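Local coordinates for protein phosphate transporter (Thermotoga maritima MSB8, PDB 6L85) that probably imports phosphate across the cell membrane using the sodium gradient, as a bacterial relative of the human SLC20 carriers, at residues S247-V259 against V334-T346. Residues are numbered along the deposited sequence; the frame is centred on the assembly and turned at random.
With NA (sodium ion), chain R; NA (sodium ion), chain S; PO4 (phosphate ion), chain P.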
ATOM      1  N   SER B 247      -5.594   9.426 -10.969  1.00 36.07           N
ATOM      2  CA  SER B 247      -6.882   8.735 -10.923  1.00 40.14           C
ATOM      3  C   SER B 247      -6.938   7.739  -9.763  1.00 42.79           C
ATOM      4  O   SER B 247      -7.990   7.577  -9.119  1.00 40.04           O
ATOM      5  CB  SER B 247      -7.138   8.018 -12.246  1.00 41.38           C
ATOM      6  OG  SER B 247      -7.826   8.862 -13.146  1.00 47.75           O
ATOM      7  N   CYS B 248      -5.820   7.051  -9.496  1.00 36.79           N
ATOM      8  CA  CYS B 248      -5.752   6.173  -8.325  1.00 37.04           C
ATOM      9  C   CYS B 248      -5.984   6.962  -7.046  1.00 34.88           C
ATOM     10  O   CYS B 248      -6.654   6.492  -6.115  1.00 34.12           O
ATOM     11  CB  CYS B 248      -4.383   5.484  -8.233  1.00 36.45           C
ATOM     12  SG  CYS B 248      -3.959   4.358  -9.559  1.00 42.69           S
ATOM     13  N   TYR B 249      -5.352   8.128  -6.961  1.00 33.41           N
ATOM     14  CA  TYR B 249      -5.519   9.008  -5.810  1.00 37.78           C
ATOM     15  C   TYR B 249      -7.002   9.338  -5.598  1.00 38.17           C
ATOM     16  O   TYR B 249      -7.523   9.246  -4.469  1.00 38.92           O
ATOM     17  CB  TYR B 249      -4.664  10.259  -6.042  1.00 36.34           C
ATOM     18  CG  TYR B 249      -4.585  11.275  -4.918  1.00 41.14           C
ATOM     19  CD1 TYR B 249      -4.729  10.912  -3.584  1.00 37.31           C
ATOM     20  CD2 TYR B 249      -4.350  12.616  -5.208  1.00 41.15           C
ATOM     21  CE1 TYR B 249      -4.638  11.860  -2.573  1.00 36.94           C
ATOM     22  CE2 TYR B 249      -4.272  13.573  -4.211  1.00 42.26           C
ATOM     23  CZ  TYR B 249      -4.412  13.187  -2.888  1.00 44.26           C
ATOM     24  OH  TYR B 249      -4.328  14.146  -1.895  1.00 47.11           O
ATOM     25  N   VAL B 250      -7.721   9.633  -6.692  1.00 33.70           N
ATOM     26  CA  VAL B 250      -9.152   9.911  -6.528  1.00 39.56           C
ATOM     27  C   VAL B 250      -9.898   8.668  -6.052  1.00 33.73           C
ATOM     28  O   VAL B 250     -10.759   8.758  -5.173  1.00 35.83           O
ATOM     29  CB  VAL B 250      -9.791  10.484  -7.812  1.00 41.97           C
ATOM     30  CG1 VAL B 250     -11.258  10.836  -7.551  1.00 36.89           C
ATOM     31  CG2 VAL B 250      -9.073  11.720  -8.267  1.00 37.67           C
ATOM     32  N   SER B 251      -9.597   7.502  -6.632  1.00 33.39           N
ATOM     33  CA  SER B 251     -10.242   6.241  -6.248  1.00 34.76           C
ATOM     34  C   SER B 251     -10.104   5.950  -4.758  1.00 33.34           C
ATOM     35  O   SER B 251     -11.059   5.525  -4.094  1.00 32.42           O
ATOM     36  CB  SER B 251      -9.616   5.089  -7.026  1.00 37.96           C
ATOM     37  OG  SER B 251     -10.349   4.816  -8.189  1.00 48.86           O
ATOM     38  N   PHE B 252      -8.880   6.096  -4.249  1.00 33.91           N
ATOM     39  CA  PHE B 252      -8.597   5.919  -2.834  1.00 31.99           C
ATOM     40  C   PHE B 252      -9.452   6.859  -1.995  1.00 32.90           C
ATOM     41  O   PHE B 252     -10.093   6.438  -1.017  1.00 35.29           O
ATOM     42  CB  PHE B 252      -7.103   6.180  -2.599  1.00 31.96           C
ATOM     43  CG  PHE B 252      -6.660   6.034  -1.163  1.00 34.44           C
ATOM     44  CD1 PHE B 252      -6.789   7.088  -0.266  1.00 34.25           C
ATOM     45  CD2 PHE B 252      -6.088   4.849  -0.718  1.00 34.74           C
ATOM     46  CE1 PHE B 252      -6.373   6.963   1.059  1.00 34.85           C
ATOM     47  CE2 PHE B 252      -5.661   4.713   0.613  1.00 31.41           C
ATOM     48  CZ  PHE B 252      -5.805   5.770   1.493  1.00 40.55           C
ATOM     49  N   SER B 253      -9.452   8.149  -2.356  1.00 32.46           N
ATOM     50  CA  SER B 253     -10.179   9.123  -1.549  1.00 34.64           C
ATOM     51  C   SER B 253     -11.683   8.891  -1.648  1.00 30.06           C
ATOM     52  O   SER B 253     -12.420   9.123  -0.688  1.00 30.06           O
ATOM     53  CB  SER B 253      -9.794  10.534  -1.985  1.00 31.61           C
ATOM     54  OG  SER B 253     -10.464  10.846  -3.178  1.00 41.63           O
ATOM     55  N   HIS B 254     -12.131   8.338  -2.769  1.00 31.71           N
ATOM     56  CA  HIS B 254     -13.539   8.010  -2.918  1.00 33.01           C
ATOM     57  C   HIS B 254     -13.940   6.871  -1.987  1.00 35.93           C
ATOM     58  O   HIS B 254     -14.983   6.944  -1.319  1.00 36.81           O
ATOM     59  CB  HIS B 254     -13.857   7.645  -4.367  1.00 31.21           C
ATOM     60  CG  HIS B 254     -15.268   7.213  -4.538  1.00 35.22           C
ATOM     61  ND1 HIS B 254     -15.649   5.894  -4.472  1.00 36.00           N
ATOM     62  CD2 HIS B 254     -16.408   7.930  -4.678  1.00 35.79           C
ATOM     63  CE1 HIS B 254     -16.963   5.809  -4.582  1.00 40.96           C
ATOM     64  NE2 HIS B 254     -17.449   7.036  -4.692  1.00 35.68           N
ATOM     65  N   GLY B 255     -13.148   5.790  -1.964  1.00 31.74           N
ATOM     66  CA  GLY B 255     -13.389   4.729  -0.995  1.00 30.06           C
ATOM     67  C   GLY B 255     -13.401   5.249   0.431  1.00 30.06           C
ATOM     68  O   GLY B 255     -14.284   4.901   1.215  1.00 32.00           O
ATOM     69  N   ALA B 256     -12.469   6.157   0.746  1.00 31.21           N
ATOM     70  CA  ALA B 256     -12.357   6.691   2.097  1.00 33.01           C
ATOM     71  C   ALA B 256     -13.609   7.487   2.508  1.00 35.04           C
ATOM     72  O   ALA B 256     -14.128   7.316   3.619  1.00 30.06           O
ATOM     73  CB  ALA B 256     -11.098   7.550   2.199  1.00 30.06           C
ATOM     74  N   ASN B 257     -14.133   8.327   1.609  1.00 30.06           N
ATOM     75  CA  ASN B 257     -15.283   9.150   1.983  1.00 30.06           C
ATOM     76  C   ASN B 257     -16.603   8.402   1.845  1.00 31.31           C
ATOM     77  O   ASN B 257     -17.508   8.601   2.661  1.00 30.87           O
ATOM     78  CB  ASN B 257     -15.339  10.446   1.147  1.00 31.00           C
ATOM     79  CG  ASN B 257     -16.207  11.537   1.811  1.00 30.96           C
ATOM     80  OD1 ASN B 257     -17.389  11.654   1.518  1.00 32.98           O
ATOM     81  ND2 ASN B 257     -15.626  12.286   2.737  1.00 30.06           N
ATOM     82  N   ASP B 258     -16.736   7.525   0.850  1.00 30.06           N
ATOM     83  CA  ASP B 258     -18.036   6.979   0.510  1.00 30.06           C
ATOM     84  C   ASP B 258     -18.302   5.572   1.039  1.00 34.05           C
ATOM     85  O   ASP B 258     -19.460   5.140   0.969  1.00 30.77           O
ATOM     86  CB  ASP B 258     -18.221   6.955  -1.010  1.00 30.06           C
ATOM     87  CG  ASP B 258     -18.667   8.302  -1.581  1.00 31.13           C
ATOM     88  OD1 ASP B 258     -18.429   9.358  -0.975  1.00 32.59           O
ATOM     89  OD2 ASP B 258     -19.223   8.289  -2.685  1.00 35.43           O
ATOM     90  N   VAL B 259     -17.295   4.827   1.535  1.00 30.06           N
ATOM     91  CA  VAL B 259     -17.676   3.523   2.082  1.00 35.78           C
ATOM     92  C   VAL B 259     -18.690   3.720   3.202  1.00 31.11           C
ATOM     93  O   VAL B 259     -19.594   2.903   3.366  1.00 35.31           O
ATOM     94  CB  VAL B 259     -16.455   2.681   2.536  1.00 31.67           C
ATOM     95  CG1 VAL B 259     -15.794   3.253   3.811  1.00 30.06           C
ATOM     96  CG2 VAL B 259     -16.879   1.190   2.745  1.00 30.06           C
ATOM     97  N   VAL B 334     -11.519  15.673  -1.155  1.00 37.32           N
ATOM     98  CA  VAL B 334     -12.316  14.587  -0.602  1.00 37.36           C
ATOM     99  C   VAL B 334     -11.606  13.968   0.602  1.00 35.65           C
ATOM    100  O   VAL B 334     -12.240  13.651   1.608  1.00 37.10           O
ATOM    101  CB  VAL B 334     -12.624  13.552  -1.707  1.00 41.46           C
ATOM    102  CG1 VAL B 334     -13.149  12.224  -1.109  1.00 30.06           C
ATOM    103  CG2 VAL B 334     -13.628  14.130  -2.723  1.00 34.03           C
ATOM    104  N   LEU B 335     -10.277  13.829   0.528  1.00 37.43           N
ATOM    105  CA  LEU B 335      -9.502  13.296   1.644  1.00 41.73           C
ATOM    106  C   LEU B 335      -9.552  14.230   2.840  1.00 43.08           C
ATOM    107  O   LEU B 335      -9.656  13.777   3.987  1.00 42.96           O
ATOM    108  CB  LEU B 335      -8.044  13.065   1.225  1.00 37.64           C
ATOM    109  CG  LEU B 335      -7.539  11.653   0.941  1.00 44.49           C
ATOM    110  CD1 LEU B 335      -6.023  11.622   0.849  1.00 40.31           C
ATOM    111  CD2 LEU B 335      -8.039  10.628   1.966  1.00 46.12           C
ATOM    112  N   LEU B 336      -9.446  15.542   2.609  1.00 39.65           N
ATOM    113  CA  LEU B 336      -9.502  16.443   3.754  1.00 45.30           C
ATOM    114  C   LEU B 336     -10.890  16.416   4.390  1.00 41.75           C
ATOM    115  O   LEU B 336     -11.016  16.354   5.622  1.00 46.16           O
ATOM    116  CB  LEU B 336      -9.082  17.853   3.339  1.00 48.10           C
ATOM    117  CG  LEU B 336      -7.608  17.963   2.908  1.00 51.61           C
ATOM    118  CD1 LEU B 336      -7.346  19.241   2.075  1.00 44.11           C
ATOM    119  CD2 LEU B 336      -6.644  17.876   4.100  1.00 48.41           C
ATOM    120  N   ALA B 337     -11.942  16.407   3.565  1.00 39.46           N
ATOM    121  CA  ALA B 337     -13.286  16.203   4.100  1.00 38.79           C
ATOM    122  C   ALA B 337     -13.365  14.929   4.940  1.00 40.15           C
ATOM    123  O   ALA B 337     -13.952  14.932   6.025  1.00 38.80           O
ATOM    124  CB  ALA B 337     -14.298  16.136   2.955  1.00 34.43           C
ATOM    125  N   SER B 338     -12.787  13.828   4.445  1.00 38.97           N
ATOM    126  CA  SER B 338     -12.811  12.564   5.181  1.00 39.00           C
ATOM    127  C   SER B 338     -12.108  12.695   6.524  1.00 40.07           C
ATOM    128  O   SER B 338     -12.577  12.157   7.529  1.00 38.86           O
ATOM    129  CB  SER B 338     -12.156  11.455   4.357  1.00 35.00           C
ATOM    130  OG  SER B 338     -12.909  11.142   3.197  1.00 35.31           O
ATOM    131  N   SER B 339     -10.978  13.409   6.558  1.00 43.60           N
ATOM    132  CA  SER B 339     -10.257  13.632   7.809  1.00 42.99           C
ATOM    133  C   SER B 339     -11.055  14.488   8.779  1.00 47.38           C
ATOM    134  O   SER B 339     -10.777  14.477   9.985  1.00 47.33           O
ATOM    135  CB  SER B 339      -8.895  14.284   7.539  1.00 39.97           C
ATOM    136  OG  SER B 339      -9.045  15.651   7.188  1.00 46.19           O
ATOM    137  N   LEU B 340     -12.014  15.253   8.281  1.00 40.84           N
ATOM    138  CA  LEU B 340     -12.901  15.948   9.196  1.00 44.32           C
ATOM    139  C   LEU B 340     -14.156  15.152   9.523  1.00 45.75           C
ATOM    140  O   LEU B 340     -14.961  15.607  10.345  1.00 46.20           O
ATOM    141  CB  LEU B 340     -13.287  17.307   8.611  1.00 46.47           C
ATOM    142  CG  LEU B 340     -12.099  18.233   8.356  1.00 51.58           C
ATOM    143  CD1 LEU B 340     -12.580  19.472   7.624  1.00 47.40           C
ATOM    144  CD2 LEU B 340     -11.456  18.594   9.694  1.00 48.18           C
ATOM    145  N   GLY B 341     -14.348  13.986   8.907  1.00 43.35           N
ATOM    146  CA  GLY B 341     -15.548  13.198   9.127  1.00 40.75           C
ATOM    147  C   GLY B 341     -16.764  13.666   8.359  1.00 40.80           C
ATOM    148  O   GLY B 341     -17.886  13.270   8.702  1.00 38.26           O
ATOM    149  N   LEU B 342     -16.581  14.494   7.329  1.00 38.42           N
ATOM    150  CA  LEU B 342     -17.693  15.064   6.574  1.00 35.52           C
ATOM    151  C   LEU B 342     -18.081  14.143   5.425  1.00 34.48           C
ATOM    152  O   LEU B 342     -17.242  13.867   4.565  1.00 38.38           O
ATOM    153  CB  LEU B 342     -17.312  16.436   6.018  1.00 36.84           C
ATOM    154  CG  LEU B 342     -16.987  17.466   7.096  1.00 44.56           C
ATOM    155  CD1 LEU B 342     -16.333  18.721   6.526  1.00 51.27           C
ATOM    156  CD2 LEU B 342     -18.267  17.788   7.862  1.00 38.41           C
ATOM    157  N   PRO B 343     -19.329  13.679   5.347  1.00 34.93           N
ATOM    158  CA  PRO B 343     -19.785  12.951   4.159  1.00 30.06           C
ATOM    159  C   PRO B 343     -20.100  13.946   3.049  1.00 38.29           C
ATOM    160  O   PRO B 343     -21.025  14.759   3.158  1.00 38.68           O
ATOM    161  CB  PRO B 343     -21.048  12.227   4.644  1.00 30.49           C
ATOM    162  CG  PRO B 343     -21.243  12.643   6.062  1.00 32.74           C
ATOM    163  CD  PRO B 343     -20.416  13.845   6.321  1.00 33.16           C
ATOM    164  N   ILE B 344     -19.355  13.835   1.957  1.00 39.27           N
ATOM    165  CA  ILE B 344     -19.265  14.792   0.861  1.00 39.24           C
ATOM    166  C   ILE B 344     -19.678  14.066  -0.412  1.00 40.28           C
ATOM    167  O   ILE B 344     -19.630  12.833  -0.490  1.00 41.58           O
ATOM    168  CB  ILE B 344     -17.807  15.336   0.797  1.00 45.15           C
ATOM    169  CG1 ILE B 344     -17.596  16.345   1.908  1.00 45.88           C
ATOM    170  CG2 ILE B 344     -17.379  15.917  -0.506  1.00 42.97           C
ATOM    171  CD1 ILE B 344     -18.758  17.105   2.132  1.00 46.31           C
ATOM    172  N   SER B 345     -20.115  14.825  -1.407  1.00 36.17           N
ATOM    173  CA  SER B 345     -20.367  14.259  -2.723  1.00 39.05           C
ATOM    174  C   SER B 345     -19.114  14.389  -3.578  1.00 37.74           C
ATOM    175  O   SER B 345     -18.656  15.502  -3.842  1.00 38.74           O
ATOM    176  CB  SER B 345     -21.543  14.939  -3.412  1.00 37.94           C
ATOM    177  OG  SER B 345     -21.631  14.467  -4.745  1.00 41.53           O
ATOM    178  N   THR B 346     -18.567  13.248  -4.021  1.00 36.77           N
ATOM    179  CA  THR B 346     -17.394  13.287  -4.886  1.00 30.06           C
ATOM    180  C   THR B 346     -17.783  13.647  -6.313  1.00 32.11           C
ATOM    181  O   THR B 346     -16.979  14.235  -7.036  1.00 32.53           O
ATOM    182  CB  THR B 346     -16.647  11.938  -4.857  1.00 31.12           C
ATOM    183  OG1 THR B 346     -17.469  10.916  -5.432  1.00 30.06           O
ATOM    184  CG2 THR B 346     -16.313  11.542  -3.418  1.00 34.65           C
TER
HETATM  185 NA    NA R 503     -19.277  10.874   0.490  1.00 34.12          NA
HETATM  186 NA    NA S 504      -6.735  10.658 -14.336  1.00 51.35          NA
HETATM  187  P   PO4 P 501     -21.067  10.738  -4.134  1.00 34.28           P
HETATM  188  O1  PO4 P 501     -21.094  11.752  -5.276  1.00 37.25           O
HETATM  189  O2  PO4 P 501     -21.916  11.173  -2.958  1.00 38.50           O
HETATM  190  O3  PO4 P 501     -19.620  10.593  -3.673  1.00 35.80           O
HETATM  191  O4  PO4 P 501     -21.639   9.407  -4.594  1.00 33.19           O
HETATM  192  O   HOH W   1     -19.981   9.852   2.391  1.00 30.32           O
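Thr346 OG1 lies in the plane of the His254 ring, at its CD2 edge, while Asp258 CB rests over one face, offset toward the rim; ND1 hydrogen-bonds Glu49 and NE2 hydrogen-bonds Asp22. The Tyr249 and Phe252 rings turn their edges to Leu335: Tyr249 CE1 is 3.7 Å from Leu335 CD1, and Phe252 CE1 meets Leu335 CD2. Leu335 sits as a knob among Tyr249, Phe252, Ser253 and Ala256. With CG anti to the backbone N (chi1 -160°), the Asn257 side chain reaches across to Ser338 and the 342-344 turn, and its amide is fixed on both ends. Asn257 ND2 gives nearly in-plane hydrogen bonds to Leu342 O (2.9 Å) and Ser338 OG (3.0 Å). Asn257 OD1 takes Ile344 N on a lone pair (N-H...O 167°) and also binds a sodium ion at 2.3 Å. Asp258 OD1, Ile344 O, a water and Thr107 complete that site. Ser338 OG donates to Val334 O, which holds it in place to accept from Asn257 ND2. An alanine in place of Ser338 would probably leave one N-H of the Asn257 amide without its acceptor and the metal ligand less firmly oriented. Next door, Ser345 OG and Thr346 N and OG1 hydrogen-bond a phosphate ion, consistent with a substrate pocket beside the sodium. The 247-258 and 334-339 parts of helices 231-258 and 320-339 run roughly parallel, their axes 27° apart; helix 129-162 packs on Ile344, helix 38-56 on Ala256, and helix 167-194 on Tyr249 and Leu335.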